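Local coordinates for protein yersinopine dehydrogenase (Yersinia pestis, PDB 6C4M) that catalyses the NADPH-dependent reductive condensation of pyruvate with an aminobutanoate-histidine intermediate, the last step in making the metallophore yersinopine, at residues A[24-29]-A[103-108]; A[53-58]-A[95-100]; A[70-75]-A[89-94]. All blocks are in the same frame, centred on the assembly; numbering follows the deposited sequence.

All three contacts lie on one side of the chain's centre, their centres about 15 to 16 Å apart. Along the chain they are nested: contact 3 sits inside the loop closed by contact 2, and contact 2 inside that closed by contact 1. Contact 1 pairs strands 25-28 and 107-110. Strand 49-52 flanks 25-28 and leads into the cofactor loop of contact 2. Contact 3 pairs strands 71-76 and 87-90. Strand 93-95 then runs beside 49-52. Leu28 touches Leu98, Trp105 touches Cys93, and Asn53 touches Tyr94. Contacts 1 and 2 hold parts that meet NADP directly, Gly29 and 53-58. Contact 3 packs farther off, the Leu72 side chain about 11 Å from NADP.

Contact 1 (A[24-29]-A[103-108]); sequences PTLILG and GDWQRL
Leu26 CB touches two side chains of 103-108, Leu108 and Trp105. Leu108 CD2 is 3.6 Å from Leu26 CB, and these two leucines lie side by side and point the same way. Trp105 lays one face of its indole over the same methylene, a CH-pi contact of 4.0 Å from Leu26 CB to the centroid of the five-membered ring. With CG anti to the carbonyl carbon (chi1 -53°), the Trp105 indole is brought against Leu26. The six-membered part also meets backbone: Pro24 C and Thr25 N stand at its edge, near its plane. Pro24 CB touches Trp105 CE3 at 3.8 Å.

The backbones form parallel beta bridges, Thr25 with Arg107 and Leu26 with Leu108. Strand 25-28 is the first strand of the Rossmann-type nucleotide-binding fold. It runs into Gly29, which touches NADP and opens a glycine-rich GxGxxA pattern consistent with that fold. Ile27 turns to helix 32-44, and strand 49-52 flanks the other edge of 25-28.

Leu26 N gives a nearly straight bond to Arg107 O (2.9 Å, 170°). Pro24 O takes two backbone donors where strand 107-110 begins. Gln106 N is 3.0 Å from Pro24 O, and Arg107 N, at 3.3 Å from the same oxygen, is the longer bond.

At the polar edge Arg107 slants across Thr25, its CD against Thr25 CG2. A bend at chi3 (-65°) turns its guanidinium back to the threonine hydroxyl. Arg107 NH1 donates to Thr25 OG1 at 3.0 Å, with OG1 tilted somewhat from the guanidinium plane. Thr25 OG1 also bonds to Leu23 O. Arg107 NH2 has a salt bridge to Glu226, and Arg107 makes a cation-pi contact with Trp229. Asp104 OD1 pairs with Arg48.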
loop_
_atom_site.group_PDB
_atom_site.type_symbol
_atom_site.label_atom_id
_atom_site.label_comp_id
_atom_site.label_asym_id
_atom_site.label_seq_id
_atom_site.Cartn_x
_atom_site.Cartn_y
_atom_site.Cartn_z
ATOM N N PRO A 24 -41.465 -16.822 -22.204
ATOM C CA PRO A 24 -41.070 -15.614 -22.938
ATOM C C PRO A 24 -40.560 -14.559 -21.965
ATOM O O PRO A 24 -41.207 -14.246 -20.964
ATOM C CB PRO A 24 -42.355 -15.170 -23.641
ATOM C CG PRO A 24 -43.463 -15.978 -22.985
ATOM C CD PRO A 24 -42.842 -17.228 -22.510
ATOM N N THR A 25 -39.376 -14.047 -22.254
ATOM C CA THR A 25 -38.640 -13.199 -21.325
ATOM C C THR A 25 -38.299 -11.892 -22.003
ATOM O O THR A 25 -37.751 -11.891 -23.111
ATOM C CB THR A 25 -37.373 -13.880 -20.835
ATOM O OG1 THR A 25 -37.731 -15.138 -20.263
ATOM C CG2 THR A 25 -36.725 -13.013 -19.777
ATOM N N LEU A 26 -38.645 -10.790 -21.341
ATOM C CA LEU A 26 -38.351 -9.443 -21.824
ATOM C C LEU A 26 -37.258 -8.841 -20.940
ATOM O O LEU A 26 -37.462 -8.633 -19.737
ATOM C CB LEU A 26 -39.610 -8.574 -21.843
ATOM C CG LEU A 26 -39.351 -7.076 -22.124
ATOM C CD1 LEU A 26 -38.520 -6.897 -23.399
ATOM C CD2 LEU A 26 -40.658 -6.266 -22.227
ATOM N N ILE A 27 -36.094 -8.584 -21.532
ATOM C CA ILE A 27 -34.968 -7.980 -20.814
ATOM C C ILE A 27 -35.040 -6.459 -20.968
ATOM O O ILE A 27 -34.911 -5.937 -22.085
ATOM C CB ILE A 27 -33.622 -8.511 -21.336
ATOM C CG1 ILE A 27 -33.551 -10.047 -21.182
ATOM C CG2 ILE A 27 -32.426 -7.838 -20.595
ATOM C CD1 ILE A 27 -32.322 -10.660 -21.746
ATOM N N LEU A 28 -35.187 -5.736 -19.849
ATOM C CA LEU A 28 -35.286 -4.271 -19.878
ATOM C C LEU A 28 -33.910 -3.670 -19.621
ATOM O O LEU A 28 -33.405 -3.673 -18.488
ATOM C CB LEU A 28 -36.285 -3.746 -18.858
ATOM C CG LEU A 28 -37.712 -4.270 -19.039
ATOM C CD1 LEU A 28 -38.578 -3.717 -17.924
ATOM C CD2 LEU A 28 -38.331 -3.905 -20.420
ATOM N N GLY A 29 -33.323 -3.128 -20.675
ATOM C CA GLY A 29 -32.006 -2.547 -20.600
ATOM C C GLY A 29 -31.072 -3.441 -21.377
ATOM O O GLY A 29 -31.097 -4.663 -21.193
ATOM N N GLY A 103 -47.921 -7.656 -23.923
ATOM C CA GLY A 103 -48.116 -8.950 -24.559
ATOM C C GLY A 103 -47.963 -10.121 -23.615
ATOM O O GLY A 103 -48.286 -10.011 -22.429
ATOM N N ASP A 104 -47.477 -11.254 -24.117
ATOM C CA ASP A 104 -47.527 -12.483 -23.343
ATOM C C ASP A 104 -46.263 -12.730 -22.528
ATOM O O ASP A 104 -46.091 -13.836 -21.998
ATOM C CB ASP A 104 -47.798 -13.673 -24.276
ATOM C CG ASP A 104 -46.646 -13.925 -25.245
ATOM O OD1 ASP A 104 -45.570 -13.296 -25.068
ATOM O OD2 ASP A 104 -46.801 -14.748 -26.179
ATOM N N TRP A 105 -45.364 -11.742 -22.431
ATOM C CA TRP A 105 -44.169 -11.895 -21.621
ATOM C C TRP A 105 -44.528 -12.381 -20.221
ATOM O O TRP A 105 -45.372 -11.792 -19.542
ATOM C CB TRP A 105 -43.404 -10.562 -21.524
ATOM C CG TRP A 105 -43.124 -9.965 -22.861
ATOM C CD1 TRP A 105 -43.733 -8.868 -23.419
ATOM C CD2 TRP A 105 -42.200 -10.455 -23.840
ATOM N NE1 TRP A 105 -43.222 -8.639 -24.679
ATOM C CE2 TRP A 105 -42.287 -9.595 -24.963
ATOM C CE3 TRP A 105 -41.287 -11.515 -23.867
ATOM C CZ2 TRP A 105 -41.510 -9.776 -26.103
ATOM C CZ3 TRP A 105 -40.509 -11.685 -24.999
ATOM C CH2 TRP A 105 -40.632 -10.823 -26.101
ATOM N N GLN A 106 -43.830 -13.419 -19.764
ATOM C CA GLN A 106 -44.048 -13.939 -18.417
ATOM C C GLN A 106 -42.928 -13.608 -17.440
ATOM O O GLN A 106 -43.122 -13.760 -16.230
ATOM C CB GLN A 106 -44.262 -15.445 -18.477
ATOM C CG GLN A 106 -45.482 -15.753 -19.359
ATOM C CD GLN A 106 -45.971 -17.167 -19.230
ATOM O OE1 GLN A 106 -45.733 -17.824 -18.229
ATOM N NE2 GLN A 106 -46.714 -17.622 -20.233
ATOM N N ARG A 107 -41.792 -13.122 -17.924
ATOM C CA ARG A 107 -40.678 -12.758 -17.060
ATOM C C ARG A 107 -40.099 -11.457 -17.590
ATOM O O ARG A 107 -39.823 -11.329 -18.793
ATOM C CB ARG A 107 -39.637 -13.889 -17.026
ATOM C CG ARG A 107 -38.402 -13.584 -16.256
ATOM C CD ARG A 107 -37.351 -14.647 -16.486
ATOM N NE ARG A 107 -37.728 -15.961 -15.979
ATOM C CZ ARG A 107 -37.752 -17.074 -16.712
ATOM N NH1 ARG A 107 -37.449 -17.047 -18.004
ATOM N NH2 ARG A 107 -38.056 -18.234 -16.145
ATOM N N LEU A 108 -39.998 -10.471 -16.700
ATOM C CA LEU A 108 -39.225 -9.268 -16.945
ATOM C C LEU A 108 -37.940 -9.321 -16.125
ATOM O O LEU A 108 -37.957 -9.681 -14.939
ATOM C CB LEU A 108 -39.991 -8.002 -16.573
ATOM C CG LEU A 108 -41.362 -7.800 -17.194
ATOM C CD1 LEU A 108 -41.880 -6.437 -16.756
ATOM C CD2 LEU A 108 -41.290 -7.926 -18.710
#

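Contact 2 (A[53-58]-A[95-100]); sequences NRPSTK and IDQLAQ. With NAP (NADP nicotinamide-adenine-dinucleotide phosphate), chain B.
Asn53 N donates to Ile95 O at 3.2 Å, linking the cofactor loop to 95-100. Loop 53-58 follows strand 49-52 of the Rossmann-type fold, where such folds recognise the adenosine ribose. Here it grips the ribose 2'-phosphate that distinguishes NADP from NAD. Lys58 NZ reaches O2X of the phosphate at 2.6 Å, and Ser56 OG bonds to O3X. Arg54 lays one guanidinium face over the adenine, with N3A above the plane offset toward the rim. From there Arg54 NH2 donates to O1X at 2.8 Å and Arg54 NE to O2B. Asn53 OD1 accepts from the ribose hydroxyl O3B, and ND2 gives O3X a nearly straight bond (2.9 Å, 168°).

Further bonds link these groups to one another and to their surroundings. Asn53 ND2 also bonds to Arg54 O, in the amide plane and on a carbonyl lone pair, which holds the amide's rotation. Asn53 OD1 takes further bonds from Lys58 NZ, above its carbonyl plane, and from Ala30 N. Ser56 is the N-cap of helix 57-68, with OG on Gly59 N.

Asp96 OD2 ties 95-100 to that helix by a salt bridge to Lys63. Asp96 CA makes a CA-H...O contact of 3.2 Å with Asn53 O. Pro55, centre of an inverse gamma turn, packs on Asp96 and Gln97. Its ring crosses the Gln97 side chain at about a right angle, and Pro55 CD lies 3.5 Å from Asp96 O.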
loop_
_atom_site.group_PDB
_atom_site.type_symbol
_atom_site.label_atom_id
_atom_site.label_comp_id
_atom_site.label_asym_id
_atom_site.label_seq_id
_atom_site.Cartn_x
_atom_site.Cartn_y
_atom_site.Cartn_z
ATOM N N ASN A 53 -34.228 -1.047 -24.907
ATOM C CA ASN A 53 -33.230 -0.037 -24.575
ATOM C C ASN A 53 -33.783 1.333 -24.911
ATOM O O ASN A 53 -34.415 1.522 -25.954
ATOM C CB ASN A 53 -31.919 -0.251 -25.332
ATOM C CG ASN A 53 -30.736 0.431 -24.655
ATOM O OD1 ASN A 53 -29.938 -0.224 -23.988
ATOM N ND2 ASN A 53 -30.613 1.752 -24.830
ATOM N N ARG A 54 -33.545 2.280 -24.016
ATOM C CA ARG A 54 -33.976 3.649 -24.241
ATOM C C ARG A 54 -33.362 4.172 -25.537
ATOM O O ARG A 54 -32.282 3.723 -25.952
ATOM C CB ARG A 54 -33.534 4.538 -23.077
ATOM C CG ARG A 54 -32.028 4.614 -22.963
ATOM C CD ARG A 54 -31.545 5.602 -21.887
ATOM N NE ARG A 54 -30.102 5.460 -21.653
ATOM C CZ ARG A 54 -29.349 6.389 -21.060
ATOM N NH1 ARG A 54 -29.900 7.521 -20.639
ATOM N NH2 ARG A 54 -28.048 6.185 -20.892
ATOM N N PRO A 55 -34.006 5.184 -26.168
ATOM C CA PRO A 55 -33.526 5.739 -27.441
ATOM C C PRO A 55 -32.340 6.698 -27.311
ATOM O O PRO A 55 -32.323 7.780 -27.891
ATOM C CB PRO A 55 -34.775 6.433 -27.999
ATOM C CG PRO A 55 -35.604 6.774 -26.810
ATOM C CD PRO A 55 -35.330 5.707 -25.785
ATOM N N SER A 56 -31.327 6.285 -26.561
ATOM C CA SER A 56 -30.050 6.975 -26.631
ATOM C C SER A 56 -29.466 6.806 -28.030
ATOM O O SER A 56 -30.023 6.112 -28.884
ATOM C CB SER A 56 -29.100 6.424 -25.581
ATOM O OG SER A 56 -28.933 5.006 -25.770
ATOM N N THR A 57 -28.324 7.460 -28.274
ATOM C CA THR A 57 -27.623 7.251 -29.538
ATOM C C THR A 57 -27.208 5.795 -29.691
ATOM O O THR A 57 -27.315 5.228 -30.783
ATOM C CB THR A 57 -26.394 8.163 -29.624
ATOM O OG1 THR A 57 -25.620 8.005 -28.443
ATOM C CG2 THR A 57 -26.810 9.604 -29.735
ATOM N N LYS A 58 -26.711 5.182 -28.610
ATOM C CA LYS A 58 -26.364 3.757 -28.639
ATOM C C LYS A 58 -27.595 2.883 -28.874
ATOM O O LYS A 58 -27.552 1.920 -29.647
ATOM C CB LYS A 58 -25.687 3.355 -27.332
ATOM C CG LYS A 58 -25.035 1.965 -27.369
ATOM C CD LYS A 58 -25.353 1.146 -26.119
ATOM C CE LYS A 58 -26.817 0.715 -26.055
ATOM N NZ LYS A 58 -27.120 -0.005 -24.787
ATOM N N ILE A 95 -37.725 -3.265 -28.526
ATOM C CA ILE A 95 -38.500 -2.046 -28.348
ATOM C C ILE A 95 -37.609 -0.984 -27.716
ATOM O O ILE A 95 -36.605 -1.285 -27.064
ATOM C CB ILE A 95 -39.743 -2.268 -27.471
ATOM C CG1 ILE A 95 -39.323 -2.930 -26.152
ATOM C CG2 ILE A 95 -40.800 -3.076 -28.253
ATOM C CD1 ILE A 95 -40.460 -3.045 -25.117
ATOM N N ASP A 96 -38.004 0.274 -27.916
ATOM C CA ASP A 96 -37.331 1.402 -27.300
ATOM C C ASP A 96 -38.311 2.324 -26.596
ATOM O O ASP A 96 -37.948 3.436 -26.246
ATOM C CB ASP A 96 -36.509 2.180 -28.332
ATOM C CG ASP A 96 -37.367 2.924 -29.326
ATOM O OD1 ASP A 96 -38.594 2.717 -29.303
ATOM O OD2 ASP A 96 -36.798 3.696 -30.129
ATOM N N GLN A 97 -39.527 1.874 -26.361
ATOM C CA GLN A 97 -40.504 2.601 -25.570
ATOM C C GLN A 97 -41.145 1.597 -24.632
ATOM O O GLN A 97 -41.634 0.553 -25.079
ATOM C CB GLN A 97 -41.591 3.281 -26.447
ATOM C CG GLN A 97 -41.153 4.540 -27.179
ATOM C CD GLN A 97 -40.508 5.592 -26.270
ATOM O OE1 GLN A 97 -41.009 5.907 -25.182
ATOM N NE2 GLN A 97 -39.375 6.127 -26.713
ATOM N N LEU A 98 -41.123 1.896 -23.342
ATOM C CA LEU A 98 -41.659 0.977 -22.351
ATOM C C LEU A 98 -43.164 0.836 -22.462
ATOM O O LEU A 98 -43.725 -0.207 -22.071
ATOM C CB LEU A 98 -41.254 1.462 -20.971
ATOM C CG LEU A 98 -39.746 1.315 -20.704
ATOM C CD1 LEU A 98 -39.323 2.198 -19.539
ATOM C CD2 LEU A 98 -39.433 -0.123 -20.407
ATOM N N ALA A 99 -43.838 1.842 -23.015
ATOM C CA ALA A 99 -45.251 1.659 -23.324
ATOM C C ALA A 99 -45.473 0.531 -24.305
ATOM O O ALA A 99 -46.600 0.046 -24.416
ATOM C CB ALA A 99 -45.839 2.959 -23.874
ATOM N N GLN A 100 -44.438 0.084 -25.017
ATOM C CA GLN A 100 -44.555 -1.095 -25.869
ATOM C C GLN A 100 -44.197 -2.400 -25.142
ATOM O O GLN A 100 -44.136 -3.454 -25.789
ATOM C CB GLN A 100 -43.672 -0.952 -27.118
ATOM C CG GLN A 100 -44.111 0.136 -28.112
ATOM C CD GLN A 100 -43.020 0.448 -29.139
ATOM O OE1 GLN A 100 -41.822 0.495 -28.813
ATOM N NE2 GLN A 100 -43.426 0.658 -30.382
HETATM P PA NAP B . -25.307 -0.276 -17.956
HETATM O O1A NAP B . -25.510 -0.450 -16.502
HETATM O O2A NAP B . -24.186 0.750 -18.270
HETATM O O5B NAP B . -26.737 0.210 -18.603
HETATM C C5B NAP B . -27.728 -0.835 -18.720
HETATM C C4B NAP B . -28.971 -0.221 -19.391
HETATM O O4B NAP B . -29.438 0.946 -18.472
HETATM C C3B NAP B . -28.698 0.290 -20.537
HETATM O O3B NAP B . -29.815 0.115 -21.465
HETATM C C2B NAP B . -28.514 1.903 -20.267
HETATM O O2B NAP B . -28.828 2.658 -21.489
HETATM C C1B NAP B . -29.359 2.202 -19.348
HETATM N N9A NAP B . -28.720 3.199 -18.488
HETATM C C8A NAP B . -27.518 3.324 -17.901
HETATM N N7A NAP B . -27.560 4.502 -17.261
HETATM C C5A NAP B . -28.788 5.071 -17.472
HETATM C C6A NAP B . -29.266 6.266 -16.997
HETATM N N6A NAP B . -28.727 7.345 -16.168
HETATM N N1A NAP B . -30.515 6.651 -17.319
HETATM C C2A NAP B . -31.306 5.846 -18.106
HETATM N N3A NAP B . -30.825 4.659 -18.575
HETATM C C4A NAP B . -29.542 4.272 -18.242
HETATM O O3 NAP B . -24.875 -1.748 -18.582
HETATM P PN NAP B . -24.504 -3.140 -17.845
HETATM O O1N NAP B . -25.024 -4.175 -18.742
HETATM O O2N NAP B . -22.960 -3.145 -17.734
HETATM O O5D NAP B . -25.094 -3.314 -16.293
HETATM C C5D NAP B . -26.329 -4.034 -16.040
HETATM C C4D NAP B . -26.539 -4.013 -14.512
HETATM O O4D NAP B . -25.342 -4.790 -13.795
HETATM C C3D NAP B . -26.532 -2.809 -13.980
HETATM O O3D NAP B . -27.383 -2.906 -12.736
HETATM C C2D NAP B . -25.101 -2.541 -13.497
HETATM O O2D NAP B . -25.157 -1.758 -12.400
HETATM C C1D NAP B . -24.659 -3.952 -13.065
HETATM N N1N NAP B . -23.215 -4.240 -13.249
HETATM C C2N NAP B . -22.721 -4.721 -14.411
HETATM C C3N NAP B . -21.339 -5.005 -14.504
HETATM C C7N NAP B . -20.730 -5.549 -15.814
HETATM O O7N NAP B . -19.768 -6.209 -15.811
HETATM N N7N NAP B . -21.399 -5.209 -17.042
HETATM C C4N NAP B . -20.510 -4.787 -13.440
HETATM C C5N NAP B . -21.008 -4.304 -12.291
HETATM C C6N NAP B . -22.377 -4.033 -12.184
HETATM P P2B NAP B . -27.625 2.902 -22.664
HETATM O O1X NAP B . -26.779 4.067 -22.195
HETATM O O2X NAP B . -26.773 1.684 -22.791
HETATM O O3X NAP B . -28.293 3.279 -23.965
#

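Contact 3 (A[70-75]-A[89-94]); sequences PTLYLQ and VTIDCY
Pro70 O accepts from Ile91 N at 2.8 Å, with an N-H...O angle of 167°. The donor is tilted 31° from the carbonyl plane. Thr90 CA also approaches this oxygen, with a CA-H...O contact of 3.3 Å to Pro70 O. This is the open end of the beta hairpin made by strands 71-76 and 87-90. Thr71 and Thr90 form a non-hydrogen-bonded antiparallel pair. Leu72 and Val89 form the next, hydrogen-bonded pair. Leu72 N donates to Val89 O at 2.9 Å, in the carbonyl plane, and Val89 N returns a bond to Leu72 O at 3.0 Å.

The two faces of the hairpin differ. Thr71 and Thr90 share one face, where their side chains run at a slant to each other and their hydroxyls stay 4.1 Å apart from OG1 to OG1. Thr71 CG2 lies over one face of the Tyr73 ring, toward its rim.

Leu72 and Val89 share the other face, turned to the protein interior. Leu72 CG is anti to the carbonyl carbon (chi1 -52°), and its CD1 branch reaches CG1 and CD1 of Ile91, the side chains crossing at a slant. Val89 meets Leu72 with one branch, CG1. Val89 also packs on Ala38, Val39 and Ser42 of helix 32-44 and on Leu49 of strand 49-52, which places the hairpin against the first helix and second strand of the nucleotide-binding fold. Ile91, just after the strand, adds Leu51. Strand 71-76 pairs on its other edge with strand 203-217, which continues the sheet. Leu72 CD1 meets the end of Ile91, 3.6 Å from Ile91 CD1.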
loop_
_atom_site.group_PDB
_atom_site.type_symbol
_atom_site.label_atom_id
_atom_site.label_comp_id
_atom_site.label_asym_id
_atom_site.label_seq_id
_atom_site.Cartn_x
_atom_site.Cartn_y
_atom_site.Cartn_z
ATOM N N PRO A 70 -31.205 -9.624 -36.199
ATOM C CA PRO A 70 -31.536 -9.632 -34.760
ATOM C C PRO A 70 -30.698 -10.628 -33.957
ATOM O O PRO A 70 -31.214 -11.526 -33.292
ATOM C CB PRO A 70 -33.034 -9.966 -34.770
ATOM C CG PRO A 70 -33.260 -10.749 -36.028
ATOM C CD PRO A 70 -32.265 -10.234 -37.026
ATOM N N THR A 71 -29.380 -10.431 -33.968
ATOM C CA THR A 71 -28.452 -11.357 -33.334
ATOM C C THR A 71 -27.424 -10.600 -32.507
ATOM O O THR A 71 -26.787 -9.661 -32.999
ATOM C CB THR A 71 -27.741 -12.208 -34.383
ATOM O OG1 THR A 71 -28.722 -12.914 -35.149
ATOM C CG2 THR A 71 -26.786 -13.181 -33.719
ATOM N N LEU A 72 -27.250 -11.035 -31.264
ATOM C CA LEU A 72 -26.209 -10.538 -30.386
ATOM C C LEU A 72 -25.071 -11.551 -30.326
ATOM O O LEU A 72 -25.277 -12.752 -30.519
ATOM C CB LEU A 72 -26.760 -10.288 -28.983
ATOM C CG LEU A 72 -28.011 -9.423 -28.942
ATOM C CD1 LEU A 72 -28.545 -9.367 -27.522
ATOM C CD2 LEU A 72 -27.665 -8.045 -29.470
ATOM N N TYR A 73 -23.871 -11.050 -30.049
ATOM C CA TYR A 73 -22.642 -11.839 -30.061
ATOM C C TYR A 73 -21.894 -11.673 -28.748
ATOM O O TYR A 73 -21.828 -10.568 -28.198
ATOM C CB TYR A 73 -21.739 -11.420 -31.227
ATOM C CG TYR A 73 -22.358 -11.702 -32.578
ATOM C CD1 TYR A 73 -22.237 -12.952 -33.168
ATOM C CD2 TYR A 73 -23.084 -10.726 -33.253
ATOM C CE1 TYR A 73 -22.810 -13.225 -34.395
ATOM C CE2 TYR A 73 -23.653 -10.989 -34.489
ATOM C CZ TYR A 73 -23.510 -12.244 -35.053
ATOM O OH TYR A 73 -24.079 -12.525 -36.277
ATOM N N LEU A 74 -21.330 -12.779 -28.257
ATOM C CA LEU A 74 -20.626 -12.815 -26.984
ATOM C C LEU A 74 -19.373 -13.670 -27.115
ATOM O O LEU A 74 -19.372 -14.697 -27.801
ATOM C CB LEU A 74 -21.499 -13.381 -25.858
ATOM C CG LEU A 74 -20.864 -13.655 -24.479
ATOM C CD1 LEU A 74 -20.621 -12.399 -23.658
ATOM C CD2 LEU A 74 -21.777 -14.606 -23.720
ATOM N N GLN A 75 -18.319 -13.253 -26.423
ATOM C CA GLN A 75 -17.087 -14.024 -26.337
ATOM C C GLN A 75 -16.637 -14.144 -24.892
ATOM O O GLN A 75 -16.716 -13.185 -24.117
ATOM C CB GLN A 75 -15.965 -13.398 -27.172
ATOM C CG GLN A 75 -16.259 -13.382 -28.663
ATOM C CD GLN A 75 -15.021 -13.150 -29.501
ATOM O OE1 GLN A 75 -14.832 -13.789 -30.539
ATOM N NE2 GLN A 75 -14.165 -12.237 -29.053
ATOM N N VAL A 89 -26.999 -15.146 -30.068
ATOM C CA VAL A 89 -28.358 -15.334 -29.571
ATOM C C VAL A 89 -29.304 -14.426 -30.338
ATOM O O VAL A 89 -29.000 -13.256 -30.597
ATOM C CB VAL A 89 -28.448 -15.075 -28.054
ATOM C CG1 VAL A 89 -28.041 -13.643 -27.725
ATOM C CG2 VAL A 89 -29.850 -15.367 -27.560
ATOM N N THR A 90 -30.459 -14.964 -30.689
ATOM C CA THR A 90 -31.425 -14.239 -31.486
ATOM C C THR A 90 -32.369 -13.459 -30.580
ATOM O O THR A 90 -32.765 -13.936 -29.515
ATOM C CB THR A 90 -32.201 -15.204 -32.377
ATOM O OG1 THR A 90 -31.367 -15.543 -33.493
ATOM C CG2 THR A 90 -33.490 -14.573 -32.876
ATOM N N ILE A 91 -32.708 -12.240 -30.995
ATOM C CA ILE A 91 -33.676 -11.412 -30.289
ATOM C C ILE A 91 -34.953 -11.410 -31.124
ATOM O O ILE A 91 -34.928 -11.069 -32.312
ATOM C CB ILE A 91 -33.153 -9.984 -30.054
ATOM C CG1 ILE A 91 -31.855 -9.992 -29.234
ATOM C CG2 ILE A 91 -34.217 -9.141 -29.363
ATOM C CD1 ILE A 91 -31.996 -10.455 -27.780
ATOM N N ASP A 92 -36.066 -11.793 -30.508
ATOM C CA ASP A 92 -37.326 -11.936 -31.225
ATOM C C ASP A 92 -38.131 -10.655 -31.241
ATOM O O ASP A 92 -38.980 -10.471 -32.120
ATOM C CB ASP A 92 -38.151 -13.056 -30.584
ATOM C CG ASP A 92 -37.412 -14.388 -30.600
ATOM O OD1 ASP A 92 -37.310 -14.979 -31.698
ATOM O OD2 ASP A 92 -36.893 -14.798 -29.534
ATOM N N CYS A 93 -37.874 -9.761 -30.299
ATOM C CA CYS A 93 -38.605 -8.510 -30.233
ATOM C C CYS A 93 -37.699 -7.468 -29.598
ATOM O O CYS A 93 -37.107 -7.732 -28.551
ATOM C CB CYS A 93 -39.887 -8.692 -29.421
ATOM S SG CYS A 93 -40.855 -7.213 -29.265
ATOM N N TYR A 94 -37.580 -6.305 -30.231
ATOM C CA TYR A 94 -36.822 -5.192 -29.677
ATOM C C TYR A 94 -37.712 -3.965 -29.663
ATOM O O TYR A 94 -38.393 -3.680 -30.654
ATOM C CB TYR A 94 -35.550 -4.920 -30.480
ATOM C CG TYR A 94 -34.667 -3.809 -29.930
ATOM C CD1 TYR A 94 -34.838 -2.490 -30.322
ATOM C CD2 TYR A 94 -33.639 -4.096 -29.038
ATOM C CE1 TYR A 94 -34.006 -1.477 -29.829
ATOM C CE2 TYR A 94 -32.835 -3.118 -28.542
ATOM C CZ TYR A 94 -33.013 -1.805 -28.939
ATOM O OH TYR A 94 -32.174 -0.834 -28.443
#